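Pyruvate kinase (Cryptosporidium parvum, PDB 4DRS) probably catalyses the final step of glycolysis, passing the phosphoryl group of phosphoenolpyruvate to ADP to yield pyruvate and ATP. Local coordinates at residues T42-Q47 with Q384-I389; L75-G80 with V222-K227; I271-G276 with G298-P303; I278-I283 with K311-K316; V359-E364 with N376-V381. One frame throughout, in Å; residues are numbered along the deposited sequence.

Interaction 1: T42-Q47 with Q384-I389; sequences TQRKTQ and QAETCI
Where the chain enters the first strand of the barrel, the carboxylate of Glu386, from the C-terminal part of helix 371-386, is gripped by Lys45 and Thr46. Its two oxygens take the amides of these consecutive residues: Lys45 N gives a bond of 2.8 Å to Glu386 OE1, and Thr46 N one of 2.8 Å to Glu386 OE2. Both donors come from the syn side, about 25° out of the carboxylate plane. Thr46 OG1 adds a third bond, 2.6 Å to Glu386 OE2, arriving nearly end-on to the C-O bond. The hydroxyl lies beside its own backbone N (chi1 -50°), which brings both donors of Thr46 onto one oxygen. Three bonds on a buried carboxylate fix its rotation and would favour the charged form. Arg44 folds back along the loop, its NH1 lying 2.9 Å from Thr46 O as donor, while its NE binds Ser379. Lys45 passes the carboxylate with CB and CG and delivers NZ to Ser447 O. Val352 and Tyr391 pack on Glu386. Helix 371-386 thus ties down the lead-in to strand 47-51, which closes the eight-stranded TIM barrel against strand 358-361.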
# COMPACT_ATOMS: atom_id res chain seq x y z
N THR A 42 -3.57 -23.75 18.25
CA THR A 42 -4.42 -22.68 17.64
C THR A 42 -5.91 -23.05 17.66
O THR A 42 -6.42 -23.73 16.76
CB THR A 42 -3.94 -22.29 16.22
OG1 THR A 42 -4.90 -21.42 15.61
CG2 THR A 42 -3.72 -23.53 15.33
N GLN A 43 -6.60 -22.59 18.70
CA GLN A 43 -8.01 -22.92 18.90
C GLN A 43 -8.96 -21.93 18.21
O GLN A 43 -8.60 -20.79 17.95
CB GLN A 43 -8.34 -23.04 20.39
CG GLN A 43 -8.09 -21.78 21.21
CD GLN A 43 -8.69 -21.85 22.60
OE1 GLN A 43 -8.55 -22.86 23.30
NE2 GLN A 43 -9.36 -20.78 23.01
N ARG A 44 -10.18 -22.40 17.93
CA ARG A 44 -11.22 -21.62 17.28
C ARG A 44 -11.54 -20.30 18.00
O ARG A 44 -11.61 -20.24 19.23
CB ARG A 44 -12.48 -22.48 17.14
CG ARG A 44 -13.72 -21.73 16.68
CD ARG A 44 -14.95 -22.62 16.67
NE ARG A 44 -15.03 -23.50 17.84
CZ ARG A 44 -15.44 -23.12 19.05
NH1 ARG A 44 -15.82 -21.87 19.28
NH2 ARG A 44 -15.47 -24.00 20.03
N LYS A 45 -11.72 -19.24 17.22
CA LYS A 45 -11.99 -17.90 17.77
C LYS A 45 -13.47 -17.54 17.69
O LYS A 45 -14.02 -16.95 18.62
CB LYS A 45 -11.16 -16.84 17.04
CG LYS A 45 -9.67 -16.94 17.32
CD LYS A 45 -8.90 -15.98 16.44
CE LYS A 45 -7.40 -16.22 16.56
NZ LYS A 45 -6.96 -16.18 17.98
N THR A 46 -14.10 -17.90 16.58
CA THR A 46 -15.51 -17.64 16.38
C THR A 46 -16.36 -18.39 17.40
O THR A 46 -16.20 -19.60 17.58
CB THR A 46 -15.95 -18.00 14.95
OG1 THR A 46 -15.05 -17.38 14.02
CG2 THR A 46 -17.38 -17.50 14.67
N GLN A 47 -17.23 -17.66 18.07
CA GLN A 47 -18.10 -18.23 19.09
C GLN A 47 -19.26 -18.99 18.45
O GLN A 47 -19.67 -18.68 17.33
CB GLN A 47 -18.61 -17.13 20.01
CG GLN A 47 -17.53 -16.27 20.65
CD GLN A 47 -16.79 -16.95 21.80
OE1 GLN A 47 -16.96 -18.14 22.06
NE2 GLN A 47 -15.97 -16.17 22.51
N GLN A 384 -10.79 -23.82 10.62
CA GLN A 384 -10.19 -23.91 9.30
C GLN A 384 -10.26 -22.58 8.55
O GLN A 384 -9.28 -22.15 7.94
CB GLN A 384 -10.85 -25.05 8.51
CG GLN A 384 -9.93 -25.79 7.55
CD GLN A 384 -8.63 -26.28 8.18
OE1 GLN A 384 -8.63 -26.84 9.27
NE2 GLN A 384 -7.53 -26.06 7.48
N ALA A 385 -11.41 -21.91 8.63
CA ALA A 385 -11.62 -20.61 7.96
C ALA A 385 -10.72 -19.53 8.54
O ALA A 385 -10.24 -18.65 7.83
CB ALA A 385 -13.08 -20.20 8.03
N GLU A 386 -10.48 -19.62 9.85
CA GLU A 386 -9.60 -18.69 10.55
C GLU A 386 -8.12 -18.80 10.14
O GLU A 386 -7.35 -17.85 10.32
CB GLU A 386 -9.78 -18.82 12.06
CG GLU A 386 -11.09 -18.21 12.56
CD GLU A 386 -11.59 -18.79 13.88
OE1 GLU A 386 -10.84 -19.49 14.59
OE2 GLU A 386 -12.77 -18.52 14.21
N THR A 387 -7.72 -19.93 9.57
CA THR A 387 -6.35 -20.07 9.03
C THR A 387 -6.18 -19.33 7.69
O THR A 387 -5.05 -19.09 7.26
CB THR A 387 -5.90 -21.55 8.87
OG1 THR A 387 -6.65 -22.19 7.84
CG2 THR A 387 -6.05 -22.31 10.18
N CYS A 388 -7.29 -18.97 7.06
CA CYS A 388 -7.28 -18.26 5.78
C CYS A 388 -7.14 -16.75 5.94
O CYS A 388 -7.07 -16.02 4.95
CB CYS A 388 -8.56 -18.57 5.00
SG CYS A 388 -8.77 -20.31 4.57
N ILE A 389 -7.12 -16.29 7.19
CA ILE A 389 -7.08 -14.86 7.48
C ILE A 389 -5.65 -14.33 7.45
O ILE A 389 -4.75 -14.92 8.04
CB ILE A 389 -7.73 -14.54 8.85
CG1 ILE A 389 -9.23 -14.89 8.83
CG2 ILE A 389 -7.53 -13.07 9.22
CD1 ILE A 389 -9.94 -14.76 10.16

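Interaction 2: L75-G80 with V222-K227; sequences LNFSHG and VDFALK. With ACT (acetate ion), chain H; ACT (acetate ion), chain G.
The backbones of Phe77 and Phe224 stay well apart, their CA atoms 10.5 Å from each other, so two long side chains span the gap between the end of strand 72-76 and helix 215-226. Phe77 drives the edge of its ring into the face of Phe224: a T-shaped pair with centroids 5.0 Å apart and planes at 69°. Phe77 CZ stands over the centre of the ring and is 3.8 Å from Phe224 CD2. With CG anti to the backbone N (chi1 -158°), Phe224 leans out from its helix at a wider, pi-type turn. Leu75 CD1 meets the same ring obliquely, 4.1 Å from Phe224 CE2. In the TIM barrel this packs helix 215-226 outside, near the C-terminal end of the second strand; Leu108 of the third also touches Phe224, and His85 stacks on Phe77. Beyond Leu75 the chain bends through a type I turn from Asn76 to His79, steadied by an Asx turn in which Ser78 N donates to Asn76 OD1 (3.0 Å) from above the amide plane. Asn76 and His79 belong to the ADP site; with no ADP bound, Asn76 ND2 bonds a glycerol and, weakly, an acetate, and His79 ND1 another acetate weakly.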
# COMPACT_ATOMS: atom_id res chain seq x y z
N LEU A 75 -32.50 -20.01 23.94
CA LEU A 75 -33.84 -20.47 24.19
C LEU A 75 -34.78 -19.70 23.29
O LEU A 75 -34.96 -18.50 23.46
CB LEU A 75 -34.22 -20.25 25.66
CG LEU A 75 -33.30 -20.83 26.73
CD1 LEU A 75 -33.87 -20.62 28.12
CD2 LEU A 75 -33.05 -22.31 26.48
N ASN A 76 -35.35 -20.40 22.31
CA ASN A 76 -36.31 -19.80 21.40
C ASN A 76 -37.69 -19.73 22.05
O ASN A 76 -38.39 -20.73 22.15
CB ASN A 76 -36.37 -20.59 20.10
CG ASN A 76 -37.14 -19.87 19.01
OD1 ASN A 76 -37.84 -18.89 19.27
ND2 ASN A 76 -37.01 -20.35 17.78
N PHE A 77 -38.08 -18.53 22.48
CA PHE A 77 -39.37 -18.36 23.17
C PHE A 77 -40.58 -18.31 22.22
O PHE A 77 -41.69 -17.98 22.63
CB PHE A 77 -39.32 -17.16 24.13
CG PHE A 77 -38.88 -17.53 25.53
CD1 PHE A 77 -39.66 -17.19 26.63
CD2 PHE A 77 -37.68 -18.21 25.75
CE1 PHE A 77 -39.26 -17.53 27.92
CE2 PHE A 77 -37.28 -18.56 27.04
CZ PHE A 77 -38.07 -18.21 28.12
N SER A 78 -40.35 -18.65 20.96
CA SER A 78 -41.44 -18.96 20.04
C SER A 78 -42.03 -20.34 20.36
O SER A 78 -43.15 -20.65 19.96
CB SER A 78 -40.96 -18.93 18.59
OG SER A 78 -40.75 -17.60 18.14
N HIS A 79 -41.26 -21.15 21.09
CA HIS A 79 -41.65 -22.52 21.42
C HIS A 79 -41.59 -22.78 22.89
O HIS A 79 -40.99 -22.02 23.65
CB HIS A 79 -40.76 -23.52 20.67
CG HIS A 79 -40.68 -23.27 19.18
ND1 HIS A 79 -41.76 -23.33 18.38
CD2 HIS A 79 -39.60 -22.94 18.37
CE1 HIS A 79 -41.39 -23.05 17.11
NE2 HIS A 79 -40.07 -22.82 17.11
N GLY A 80 -42.24 -23.87 23.32
CA GLY A 80 -42.25 -24.29 24.72
C GLY A 80 -43.13 -23.45 25.62
O GLY A 80 -43.77 -22.50 25.18
N VAL A 222 -38.89 -9.47 31.50
CA VAL A 222 -38.88 -9.14 32.92
C VAL A 222 -38.87 -10.39 33.78
O VAL A 222 -38.02 -10.54 34.66
CB VAL A 222 -40.08 -8.25 33.31
CG1 VAL A 222 -40.11 -7.99 34.81
CG2 VAL A 222 -40.06 -6.93 32.54
N ASP A 223 -39.81 -11.30 33.52
CA ASP A 223 -40.06 -12.45 34.41
C ASP A 223 -39.25 -13.70 34.09
O ASP A 223 -39.42 -14.73 34.75
CB ASP A 223 -41.55 -12.79 34.47
CG ASP A 223 -42.34 -11.78 35.27
OD1 ASP A 223 -41.85 -11.33 36.33
OD2 ASP A 223 -43.47 -11.44 34.84
N PHE A 224 -38.39 -13.63 33.08
CA PHE A 224 -37.49 -14.74 32.82
C PHE A 224 -36.03 -14.28 32.68
O PHE A 224 -35.19 -14.65 33.49
CB PHE A 224 -37.94 -15.56 31.61
CG PHE A 224 -37.40 -16.95 31.59
CD1 PHE A 224 -38.18 -18.02 32.03
CD2 PHE A 224 -36.10 -17.20 31.15
CE1 PHE A 224 -37.68 -19.31 32.03
CE2 PHE A 224 -35.60 -18.50 31.14
CZ PHE A 224 -36.39 -19.55 31.58
N ALA A 225 -35.75 -13.46 31.66
CA ALA A 225 -34.40 -12.95 31.40
C ALA A 225 -33.82 -12.15 32.58
O ALA A 225 -32.71 -12.42 33.03
CB ALA A 225 -34.37 -12.12 30.13
N LEU A 226 -34.58 -11.18 33.08
CA LEU A 226 -34.10 -10.40 34.21
C LEU A 226 -34.20 -11.20 35.50
O LEU A 226 -33.25 -11.23 36.29
CB LEU A 226 -34.86 -9.08 34.32
CG LEU A 226 -34.67 -8.09 33.16
CD1 LEU A 226 -35.45 -6.81 33.40
CD2 LEU A 226 -33.19 -7.80 32.93
N LYS A 227 -35.34 -11.85 35.70
CA LYS A 227 -35.62 -12.62 36.91
C LYS A 227 -34.54 -13.68 37.16
O LYS A 227 -34.01 -13.78 38.27
CB LYS A 227 -37.01 -13.26 36.83
CG LYS A 227 -37.45 -13.93 38.13
CD LYS A 227 -38.81 -14.59 37.98
CE LYS A 227 -39.13 -15.42 39.21
NZ LYS A 227 -40.57 -15.83 39.26
C ACT H . -43.96 -25.46 20.40
O ACT H . -44.57 -24.40 20.64
OXT ACT H . -43.57 -25.75 19.24
CH3 ACT H . -43.68 -26.41 21.52
C ACT G . -35.12 -22.89 16.16
O ACT G . -35.32 -21.69 15.86
OXT ACT G . -34.32 -23.59 15.53
CH3 ACT G . -35.85 -23.50 17.32

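Interaction 3: I271-G276 with G298-P303; sequences IENLEG and GMEIPP
Leu274 and Glu300 meet at the tight part of the contact, a single short bond from backbone to carboxylate. Leu274 N donates to Glu300 OE1 at 2.6 Å and 165°, approaching almost straight down the C-O bond. The Glu300 chain, extended beyond CG, carries the acid group across the gap, and the same oxygen is pressed by carbon on two residues, lying 3.2 Å from Asn273 CB and 3.3 Å from Leu274 CB. Leu274 is the first residue of helix 274-278, and Asn273 before it is the N-cap: Asn273 OD1 takes the amide of Gly276 at 3.1 Å and 170°. That reach follows from a chi1 of 67°, with CG between the backbone N and the carbonyl carbon. The first turn therefore has amides answered by both a local cap and a distant carboxylate, whose negative charge would suit the positive end of the helix. Both segments lie in the connections that follow barrel strands 266-271 and 289-293. The rest is looser. Glu300 is exposed, and its OE2 comes no nearer to 271-276 than 4.0 Å, at Asn273 CB. Beside it a lone apolar touch, Leu274 CD1 to Ile301 CG2 at 3.8 Å, joins the side chains obliquely. Ile301 also packs on Ile32 of the second subunit, while Asn273 ND2 turns to Gln239.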
# COMPACT_ATOMS: atom_id res chain seq x y z
N ILE A 271 -31.98 -8.45 12.76
CA ILE A 271 -32.41 -7.87 11.51
C ILE A 271 -33.03 -8.99 10.69
O ILE A 271 -32.33 -9.89 10.22
CB ILE A 271 -31.23 -7.20 10.76
CG1 ILE A 271 -30.46 -6.25 11.70
CG2 ILE A 271 -31.71 -6.50 9.49
CD1 ILE A 271 -31.30 -5.16 12.34
N GLU A 272 -34.34 -8.94 10.53
CA GLU A 272 -35.11 -10.03 9.95
C GLU A 272 -36.04 -9.56 8.83
O GLU A 272 -36.81 -10.36 8.29
CB GLU A 272 -35.97 -10.71 11.02
CG GLU A 272 -35.19 -11.45 12.09
CD GLU A 272 -36.09 -12.23 13.02
OE1 GLU A 272 -36.55 -13.33 12.63
OE2 GLU A 272 -36.34 -11.75 14.14
N ASN A 273 -35.99 -8.28 8.50
CA ASN A 273 -36.81 -7.73 7.42
C ASN A 273 -36.25 -6.45 6.82
O ASN A 273 -35.25 -5.91 7.30
CB ASN A 273 -38.28 -7.55 7.87
CG ASN A 273 -38.45 -6.49 8.95
OD1 ASN A 273 -37.54 -5.71 9.26
ND2 ASN A 273 -39.64 -6.44 9.52
N LEU A 274 -36.92 -5.96 5.77
CA LEU A 274 -36.46 -4.80 5.01
C LEU A 274 -36.33 -3.54 5.86
O LEU A 274 -35.34 -2.81 5.74
CB LEU A 274 -37.36 -4.56 3.78
CG LEU A 274 -36.97 -3.48 2.76
CD1 LEU A 274 -35.54 -3.65 2.24
CD2 LEU A 274 -37.96 -3.44 1.60
N GLU A 275 -37.32 -3.29 6.72
CA GLU A 275 -37.29 -2.14 7.62
C GLU A 275 -36.02 -2.11 8.46
O GLU A 275 -35.33 -1.09 8.51
CB GLU A 275 -38.53 -2.11 8.53
CG GLU A 275 -39.64 -1.20 8.05
CD GLU A 275 -39.28 0.27 8.12
OE1 GLU A 275 -38.93 0.76 9.22
OE2 GLU A 275 -39.34 0.96 7.07
N GLY A 276 -35.71 -3.24 9.09
CA GLY A 276 -34.48 -3.40 9.86
C GLY A 276 -33.23 -3.11 9.06
O GLY A 276 -32.30 -2.48 9.57
N GLY A 298 -36.18 -12.73 2.96
CA GLY A 298 -36.23 -13.50 1.72
C GLY A 298 -37.52 -13.39 0.92
O GLY A 298 -37.66 -14.02 -0.13
N MET A 299 -38.46 -12.60 1.43
CA MET A 299 -39.76 -12.41 0.78
C MET A 299 -40.02 -10.95 0.40
O MET A 299 -41.00 -10.65 -0.28
CB MET A 299 -40.88 -12.88 1.71
CG MET A 299 -41.05 -14.39 1.81
SD MET A 299 -42.12 -14.84 3.19
CE MET A 299 -43.43 -13.62 3.04
N GLU A 300 -39.14 -10.06 0.85
CA GLU A 300 -39.34 -8.62 0.65
C GLU A 300 -38.34 -8.06 -0.36
O GLU A 300 -38.56 -7.00 -0.95
CB GLU A 300 -39.25 -7.88 1.98
CG GLU A 300 -40.18 -8.43 3.06
CD GLU A 300 -40.05 -7.70 4.38
OE1 GLU A 300 -38.93 -7.32 4.76
OE2 GLU A 300 -41.09 -7.52 5.05
N ILE A 301 -37.23 -8.78 -0.54
CA ILE A 301 -36.20 -8.41 -1.51
C ILE A 301 -35.90 -9.62 -2.39
O ILE A 301 -36.26 -10.75 -2.04
CB ILE A 301 -34.91 -7.90 -0.81
CG1 ILE A 301 -34.19 -9.04 -0.07
CG2 ILE A 301 -35.24 -6.76 0.14
CD1 ILE A 301 -32.72 -8.78 0.17
N PRO A 302 -35.25 -9.40 -3.56
CA PRO A 302 -34.79 -10.54 -4.35
C PRO A 302 -33.78 -11.39 -3.57
O PRO A 302 -32.89 -10.84 -2.93
CB PRO A 302 -34.13 -9.89 -5.56
CG PRO A 302 -34.82 -8.57 -5.70
CD PRO A 302 -35.08 -8.13 -4.28
N PRO A 303 -33.93 -12.73 -3.62
CA PRO A 303 -33.10 -13.68 -2.87
C PRO A 303 -31.61 -13.62 -3.21
O PRO A 303 -30.78 -13.94 -2.37
CB PRO A 303 -33.68 -15.05 -3.27
CG PRO A 303 -35.07 -14.75 -3.72
CD PRO A 303 -34.97 -13.42 -4.41

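Interaction 4: I278-I283 with K311-K316; sequences INFDSI and KCMISK
The ring of Phe280 packs against Met313 and Lys316 of helix 306-320, which approach it from the same side of its plane. Met313 CG sits over one face, off centre toward the rim, in a CH-pi contact 3.8 Å from the centroid of the Phe280 ring and 19° off its normal. The sulfur follows at a slant: Met313 SD is 3.7 Å from Phe280 CD1, a Met-aromatic contact, and the chain turns away at its last torsion. Lys316 comes obliquely to the far rim, its CB 3.7 Å from Phe280 CE2, and the two side chains run past each other in opposite directions. Beyond the ring Lys316 stays extended and ends in a salt bridge, NZ to Asp281 OD1 at 2.9 Å on the syn side of the carboxylate, with a weak second bond to Asp281 OD2 at 3.3 Å. This charged pair forms on the outer margin, Asp281 being exposed, while the ring is buried. Phe280 is placed by a CG anti to its backbone N (chi1 178°), which swings the ring off the start of helix 280-286 and toward helix 306-320. Deeper in, Ile271 of strand 266-271 packs on both Phe280 and Met313; Ile290 and Val292 of strand 289-293 add to this floor. The neighbouring Cys312 forms a disulfide to Cys26 of the second subunit, whose Met29 also reaches Met313. The contact thus joins helices 280-286 and 306-320 of the barrel's outer layer, outside strands 266-271 and 289-293.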
# COMPACT_ATOMS: atom_id res chain seq x y z
N ILE A 278 -33.08 -1.17 6.25
CA ILE A 278 -33.13 0.27 5.98
C ILE A 278 -32.64 1.08 7.19
O ILE A 278 -31.86 2.02 7.04
CB ILE A 278 -34.56 0.72 5.56
CG1 ILE A 278 -34.91 0.16 4.17
CG2 ILE A 278 -34.71 2.24 5.57
CD1 ILE A 278 -36.38 0.24 3.83
N ASN A 279 -33.08 0.69 8.39
CA ASN A 279 -32.72 1.40 9.61
C ASN A 279 -31.53 0.80 10.36
O ASN A 279 -31.31 1.12 11.53
CB ASN A 279 -33.93 1.51 10.53
CG ASN A 279 -35.01 2.41 9.97
OD1 ASN A 279 -34.78 3.60 9.74
ND2 ASN A 279 -36.19 1.85 9.75
N PHE A 280 -30.74 -0.03 9.67
CA PHE A 280 -29.65 -0.76 10.29
C PHE A 280 -28.75 0.10 11.16
O PHE A 280 -28.51 -0.23 12.32
CB PHE A 280 -28.81 -1.53 9.27
CG PHE A 280 -27.65 -2.26 9.88
CD1 PHE A 280 -27.85 -3.47 10.54
CD2 PHE A 280 -26.38 -1.72 9.84
CE1 PHE A 280 -26.79 -4.14 11.13
CE2 PHE A 280 -25.31 -2.39 10.44
CZ PHE A 280 -25.52 -3.59 11.08
N ASP A 281 -28.24 1.20 10.60
CA ASP A 281 -27.28 2.06 11.29
C ASP A 281 -27.76 2.50 12.66
O ASP A 281 -27.03 2.42 13.64
CB ASP A 281 -26.92 3.28 10.43
CG ASP A 281 -26.09 2.91 9.21
OD1 ASP A 281 -25.19 2.05 9.32
OD2 ASP A 281 -26.35 3.48 8.13
N SER A 282 -29.01 2.96 12.71
CA SER A 282 -29.66 3.36 13.95
C SER A 282 -29.75 2.19 14.94
O SER A 282 -29.39 2.33 16.11
CB SER A 282 -31.05 3.92 13.62
OG SER A 282 -31.85 4.08 14.77
N ILE A 283 -30.21 1.04 14.45
CA ILE A 283 -30.36 -0.15 15.27
C ILE A 283 -29.01 -0.63 15.82
O ILE A 283 -28.87 -0.85 17.03
CB ILE A 283 -31.07 -1.28 14.48
CG1 ILE A 283 -32.47 -0.83 14.06
CG2 ILE A 283 -31.13 -2.56 15.30
CD1 ILE A 283 -33.08 -1.61 12.92
N LYS A 311 -23.29 -9.50 4.12
CA LYS A 311 -21.89 -9.07 4.05
C LYS A 311 -21.74 -7.63 4.52
O LYS A 311 -20.84 -7.32 5.31
CB LYS A 311 -21.33 -9.22 2.63
CG LYS A 311 -20.97 -10.65 2.23
CD LYS A 311 -20.31 -10.68 0.85
CE LYS A 311 -19.92 -12.09 0.42
NZ LYS A 311 -18.88 -12.73 1.28
N CYS A 312 -22.63 -6.76 4.06
CA CYS A 312 -22.60 -5.35 4.41
C CYS A 312 -22.85 -5.10 5.91
O CYS A 312 -22.13 -4.32 6.53
CB CYS A 312 -23.58 -4.55 3.57
SG CYS A 312 -23.74 -2.83 4.10
N MET A 313 -23.85 -5.78 6.47
CA MET A 313 -24.15 -5.64 7.90
C MET A 313 -23.02 -6.15 8.79
O MET A 313 -22.73 -5.56 9.84
CB MET A 313 -25.48 -6.33 8.26
CG MET A 313 -26.71 -5.59 7.75
SD MET A 313 -28.27 -6.32 8.26
CE MET A 313 -28.44 -7.71 7.14
N ILE A 314 -22.36 -7.23 8.37
CA ILE A 314 -21.22 -7.77 9.10
C ILE A 314 -20.06 -6.77 9.12
O ILE A 314 -19.50 -6.49 10.19
CB ILE A 314 -20.77 -9.14 8.55
CG1 ILE A 314 -21.85 -10.20 8.85
CG2 ILE A 314 -19.44 -9.56 9.16
CD1 ILE A 314 -21.60 -11.55 8.20
N SER A 315 -19.70 -6.21 7.96
CA SER A 315 -18.63 -5.22 7.86
C SER A 315 -18.88 -4.00 8.74
O SER A 315 -17.98 -3.53 9.44
CB SER A 315 -18.43 -4.76 6.42
OG SER A 315 -17.82 -5.78 5.65
N LYS A 316 -20.11 -3.49 8.70
CA LYS A 316 -20.51 -2.35 9.52
C LYS A 316 -20.40 -2.64 11.02
O LYS A 316 -19.97 -1.77 11.79
CB LYS A 316 -21.92 -1.88 9.16
CG LYS A 316 -22.00 -1.20 7.81
CD LYS A 316 -23.42 -0.73 7.52
CE LYS A 316 -23.42 0.36 6.46
NZ LYS A 316 -24.65 1.19 6.56

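Interaction 5: V359-E364 with N376-V381; sequences VMLSGE and NVMSRV
Met378 on helix 371-386 points its side chain between Val359 and Leu361, the two outward residues of strand 358-361, on the outside of the last strand of the TIM barrel. Strand and helix run nearly antiparallel, with 167° between their directions and the short axes 10.4 Å apart at closest approach, so side chains bridge the interval. Val359 and Leu361 alternate with Met360, whose CB points away from the helix; Met360 instead comes close to Arg74 of the ADP site on the inner side of the barrel. Against each of the two outward residues Met378 stands tip to tip. Its CG is anti to the backbone N (chi1 -163°), carrying the chain toward the strand, and a bend at the last torsion (chi3 78°) turns the methyl into the notch between the strand residues. There Met378 CE lies 3.5 Å from Val359 CG2 and 3.3 Å from Leu361 CG, a close fit on both. The sulfur touches both residues. Ile48 of strand 47-51 and Val348 of helix 342-354 also pack on Met378, joining the first strand and that helix to this layer. Val359 also packs on Cys382, one turn further along the same helix, whereas Leu361 reaches back to Ala374 and Val375. At the exposed side of the helix, Arg380 forms a salt bridge with Glu304 of the second subunit. In the core, Met378 SD lies 3.7 Å from Leu361 CD2.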
# COMPACT_ATOMS: atom_id res chain seq x y z
N VAL A 359 -21.41 -17.81 15.15
CA VAL A 359 -22.31 -18.53 14.26
C VAL A 359 -23.34 -19.24 15.14
O VAL A 359 -23.04 -19.64 16.26
CB VAL A 359 -21.56 -19.52 13.34
CG1 VAL A 359 -20.72 -18.74 12.33
CG2 VAL A 359 -20.68 -20.47 14.14
N MET A 360 -24.55 -19.38 14.62
CA MET A 360 -25.64 -19.97 15.38
C MET A 360 -26.27 -21.15 14.66
O MET A 360 -26.57 -21.08 13.48
CB MET A 360 -26.70 -18.91 15.67
CG MET A 360 -27.78 -19.37 16.63
SD MET A 360 -29.07 -18.13 16.82
CE MET A 360 -30.32 -18.78 15.70
N LEU A 361 -26.46 -22.24 15.41
CA LEU A 361 -27.22 -23.41 14.95
C LEU A 361 -28.65 -23.33 15.43
O LEU A 361 -28.90 -23.04 16.60
CB LEU A 361 -26.59 -24.70 15.47
CG LEU A 361 -25.33 -25.22 14.79
CD1 LEU A 361 -24.77 -26.40 15.56
CD2 LEU A 361 -25.62 -25.61 13.35
N SER A 362 -29.59 -23.60 14.53
CA SER A 362 -31.01 -23.55 14.87
C SER A 362 -31.60 -24.94 15.13
O SER A 362 -31.45 -25.48 16.23
CB SER A 362 -31.80 -22.80 13.79
OG SER A 362 -31.89 -21.41 14.08
N GLY A 363 -32.26 -25.51 14.12
CA GLY A 363 -32.91 -26.81 14.24
C GLY A 363 -31.98 -28.01 14.14
O GLY A 363 -32.43 -29.15 14.21
N GLU A 364 -30.69 -27.74 13.98
CA GLU A 364 -29.66 -28.78 13.92
C GLU A 364 -29.45 -29.40 15.29
O GLU A 364 -29.22 -30.60 15.42
CB GLU A 364 -28.34 -28.20 13.40
CG GLU A 364 -28.40 -27.66 11.98
CD GLU A 364 -28.82 -26.20 11.88
OE1 GLU A 364 -29.55 -25.71 12.77
OE2 GLU A 364 -28.41 -25.53 10.91
N ASN A 376 -19.77 -29.99 16.16
CA ASN A 376 -18.39 -30.41 15.98
C ASN A 376 -17.86 -30.06 14.59
O ASN A 376 -16.75 -29.53 14.45
CB ASN A 376 -18.25 -31.91 16.27
CG ASN A 376 -16.81 -32.34 16.41
OD1 ASN A 376 -16.15 -32.66 15.42
ND2 ASN A 376 -16.31 -32.34 17.64
N VAL A 377 -18.66 -30.35 13.58
CA VAL A 377 -18.38 -29.95 12.20
C VAL A 377 -18.24 -28.42 12.08
O VAL A 377 -17.23 -27.92 11.56
CB VAL A 377 -19.48 -30.49 11.25
CG1 VAL A 377 -19.53 -29.72 9.93
CG2 VAL A 377 -19.28 -31.98 11.00
N MET A 378 -19.23 -27.69 12.59
CA MET A 378 -19.23 -26.23 12.53
C MET A 378 -17.98 -25.64 13.18
O MET A 378 -17.37 -24.71 12.65
CB MET A 378 -20.51 -25.66 13.17
CG MET A 378 -20.81 -24.21 12.80
SD MET A 378 -22.51 -23.67 13.05
CE MET A 378 -22.54 -23.41 14.83
N SER A 379 -17.61 -26.20 14.33
CA SER A 379 -16.43 -25.77 15.08
C SER A 379 -15.14 -25.92 14.27
O SER A 379 -14.32 -25.00 14.22
CB SER A 379 -16.33 -26.55 16.39
OG SER A 379 -15.18 -26.16 17.12
N ARG A 380 -14.97 -27.08 13.64
CA ARG A 380 -13.79 -27.37 12.84
C ARG A 380 -13.71 -26.46 11.61
O ARG A 380 -12.63 -25.95 11.28
CB ARG A 380 -13.77 -28.85 12.42
CG ARG A 380 -14.01 -29.82 13.57
CD ARG A 380 -12.84 -30.76 13.82
NE ARG A 380 -12.68 -31.73 12.72
CZ ARG A 380 -13.49 -32.76 12.48
NH1 ARG A 380 -14.55 -32.99 13.24
NH2 ARG A 380 -13.24 -33.56 11.45
N VAL A 381 -14.86 -26.25 10.96
CA VAL A 381 -14.96 -25.32 9.83
C VAL A 381 -14.49 -23.92 10.23
O VAL A 381 -13.68 -23.32 9.52
CB VAL A 381 -16.39 -25.25 9.26
CG1 VAL A 381 -16.52 -24.10 8.27
CG2 VAL A 381 -16.75 -26.57 8.59

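How the interactions relate
Interactions 1 and 5 share helix 371-386 and touch: Gln47 O probably bonds Val359 N (2.9 Å), pairing the first and last strands of the closed barrel. Interactions 3 and 4 interlock as well, their segments alternating along the chain and their centres 13 Å apart; Gly276 O packs 3.5 Å from Ile283 CD1. Interaction 2 alone contains ADP-site residues. It approaches interaction 5 to about 6 Å between nearest atoms, and the Met360 side chain of interaction 5 is about 3 Å from that of Arg74 and about 7 Å from that of Asn76. The centres of interactions 1 and 2 are 32 Å apart, on opposite sides of the chain's centre. All but interaction 2 also touch the second subunit.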